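Local coordinates for Poly(A) ribonuclease pop2 (Schizosaccharomyces pombe, PDB 2P51), which catalyses 3'-to-5' exonucleolytic removal of mRNA poly(A) tails, releasing 5'-AMP, as a metal-dependent DEDD-type nuclease subunit of the CCR4-NOT complex, at residues G56-P61 with D81-I86. Sequence-based numbering, arbitrary orientation.
Sequences GVVARP and DSLKII
Leu83 reaches from the turn after helix 69-82 to the loop that follows strand 47-53, ending between the carbonyl of Gly56 and the side chain of Val58. Its CB stays back, 5.0 Å from Gly56 O. Leu83 CG is nearer, 4.6 Å from Gly56 O, but still not in contact. With chi2 at -177°, CD1 stands anti to CA, an extended path that carries this methyl foremost. Leu83 CD1 meets Gly56 O at 3.2 Å, a close methyl-to-oxygen approach. The oxygen lies beyond the methyl, about 30° off the line of the CG-CD1 bond. Seen from Gly56, the methyl comes in well bent from the carbonyl bond, the angle Gly56 C - Gly56 O - Leu83 CD1 being 122°. The same Leu83 CD1 touches Val58 CG1 at 3.9 Å, the two side chains meeting tip to tip. Leu83 CD2, the other branch, passes more loosely at 4.3 Å from Val58 CG1. Val58 itself is exposed, whereas Leu83 is buried and also packs on Pro55 and Met118. Polar ties lie alongside: Asn79, on helix 69-82, uses OD1 for Val58 N and ND2 for Ala59 O, and Leu83 O bonds Tyr175 OH. Further along, Ile86 pairs through its backbone with Glu53, a metal ligand of the DEDD nuclease fold; Gly56 lies about 11 Å from a bound magnesium ion. Leu83 thus packs the turn after helix 69-82 against the loop leaving the active-site strand by van der Waals contact, one methyl against a carbonyl oxygen and a valine methyl; its side chain has no polar atom for a directional bond, and such bonds to this part of the loop come from Asn79.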
loop_
_atom_site.group_PDB
_atom_site.type_symbol
_atom_site.label_atom_id
_atom_site.label_comp_id
_atom_site.label_asym_id
_atom_site.label_seq_id
_atom_site.Cartn_x
_atom_site.Cartn_y
_atom_site.Cartn_z
ATOM N N GLY A 56 -12.525 -1.987 5.328
ATOM C CA GLY A 56 -13.166 -0.708 5.567
ATOM C C GLY A 56 -12.953 -0.167 6.970
ATOM O O GLY A 56 -11.974 -0.538 7.625
ATOM N N VAL A 57 -13.815 0.729 7.378
ATOM C CA VAL A 57 -13.887 1.324 8.703
ATOM C C VAL A 57 -15.212 0.895 9.348
ATOM O O VAL A 57 -16.293 1.091 8.724
ATOM C CB VAL A 57 -13.825 2.854 8.592
ATOM C CG1 VAL A 57 -14.080 3.578 9.917
ATOM C CG2 VAL A 57 -12.434 3.189 8.032
ATOM N N VAL A 58 -15.162 0.353 10.553
ATOM C CA VAL A 58 -16.418 -0.086 11.176
ATOM C C VAL A 58 -16.801 0.863 12.301
ATOM O O VAL A 58 -17.944 0.935 12.719
ATOM C CB VAL A 58 -16.368 -1.510 11.735
ATOM C CG1 VAL A 58 -16.065 -2.482 10.594
ATOM C CG2 VAL A 58 -15.354 -1.645 12.867
ATOM N N ALA A 59 -15.834 1.621 12.818
ATOM C CA ALA A 59 -16.231 2.557 13.848
ATOM C C ALA A 59 -15.376 3.809 13.925
ATOM O O ALA A 59 -14.238 3.871 13.471
ATOM C CB ALA A 59 -16.194 1.854 15.207
ATOM N N ARG A 60 -15.996 4.806 14.567
ATOM C CA ARG A 60 -15.344 6.050 14.881
ATOM C C ARG A 60 -15.154 6.138 16.392
ATOM O O ARG A 60 -16.136 5.901 17.113
ATOM C CB ARG A 60 -16.232 7.209 14.396
ATOM C CG ARG A 60 -16.304 7.294 12.869
ATOM C CD ARG A 60 -15.149 8.153 12.383
ATOM N NE ARG A 60 -15.419 8.375 10.953
ATOM C CZ ARG A 60 -14.472 8.794 10.139
ATOM N NH1 ARG A 60 -13.245 9.031 10.596
ATOM N NH2 ARG A 60 -14.723 8.985 8.851
ATOM N N PRO A 61 -13.968 6.442 16.897
ATOM C CA PRO A 61 -13.764 6.555 18.338
ATOM C C PRO A 61 -14.482 7.773 18.899
ATOM O O PRO A 61 -14.722 8.798 18.257
ATOM C CB PRO A 61 -12.260 6.745 18.471
ATOM C CG PRO A 61 -11.833 7.281 17.145
ATOM C CD PRO A 61 -12.735 6.673 16.123
ATOM N N ASP A 81 -6.021 -1.759 13.933
ATOM C CA ASP A 81 -5.676 -2.786 14.926
ATOM C C ASP A 81 -6.683 -3.954 14.907
ATOM O O ASP A 81 -6.266 -5.066 15.213
ATOM C CB ASP A 81 -5.713 -2.236 16.342
ATOM C CG ASP A 81 -4.461 -1.525 16.799
ATOM O OD1 ASP A 81 -3.405 -1.549 16.139
ATOM O OD2 ASP A 81 -4.563 -0.917 17.898
ATOM N N SER A 82 -7.957 -3.657 14.588
ATOM C CA SER A 82 -9.025 -4.612 14.776
ATOM C C SER A 82 -9.455 -5.429 13.566
ATOM O O SER A 82 -10.051 -6.499 13.712
ATOM C CB SER A 82 -10.280 -3.844 15.286
ATOM O OG SER A 82 -10.021 -3.629 16.684
ATOM N N LEU A 83 -9.139 -4.916 12.390
ATOM C CA LEU A 83 -9.639 -5.489 11.154
ATOM C C LEU A 83 -8.476 -6.059 10.365
ATOM O O LEU A 83 -7.437 -5.391 10.213
ATOM C CB LEU A 83 -10.346 -4.443 10.288
ATOM C CG LEU A 83 -11.585 -3.766 10.925
ATOM C CD1 LEU A 83 -12.224 -2.792 9.916
ATOM C CD2 LEU A 83 -12.586 -4.808 11.384
ATOM N N LYS A 84 -8.672 -7.271 9.898
ATOM C CA LYS A 84 -7.561 -7.940 9.212
ATOM C C LYS A 84 -7.346 -7.476 7.781
ATOM O O LYS A 84 -8.269 -7.253 7.000
ATOM C CB LYS A 84 -7.832 -9.448 9.195
ATOM C CG LYS A 84 -7.773 -10.072 10.594
ATOM C CD LYS A 84 -8.175 -11.551 10.465
ATOM C CE LYS A 84 -8.004 -12.152 11.872
ATOM N NZ LYS A 84 -8.289 -13.603 11.802
ATOM N N ILE A 85 -6.066 -7.364 7.438
ATOM C CA ILE A 85 -5.670 -7.075 6.058
ATOM C C ILE A 85 -6.159 -8.141 5.079
ATOM O O ILE A 85 -6.197 -9.308 5.457
ATOM C CB ILE A 85 -4.132 -6.945 5.996
ATOM C CG1 ILE A 85 -3.621 -6.363 4.689
ATOM C CG2 ILE A 85 -3.427 -8.292 6.276
ATOM C CD1 ILE A 85 -4.052 -5.001 4.322
ATOM N N ILE A 86 -6.497 -7.678 3.858
ATOM C CA ILE A 86 -6.989 -8.614 2.833
ATOM C C ILE A 86 -6.016 -8.698 1.671
ATOM O O ILE A 86 -5.783 -9.824 1.160
ATOM C CB ILE A 86 -8.434 -8.228 2.400
ATOM C CG1 ILE A 86 -9.426 -8.455 3.554
ATOM C CG2 ILE A 86 -8.881 -8.993 1.169
ATOM C CD1 ILE A 86 -10.821 -7.848 3.346
#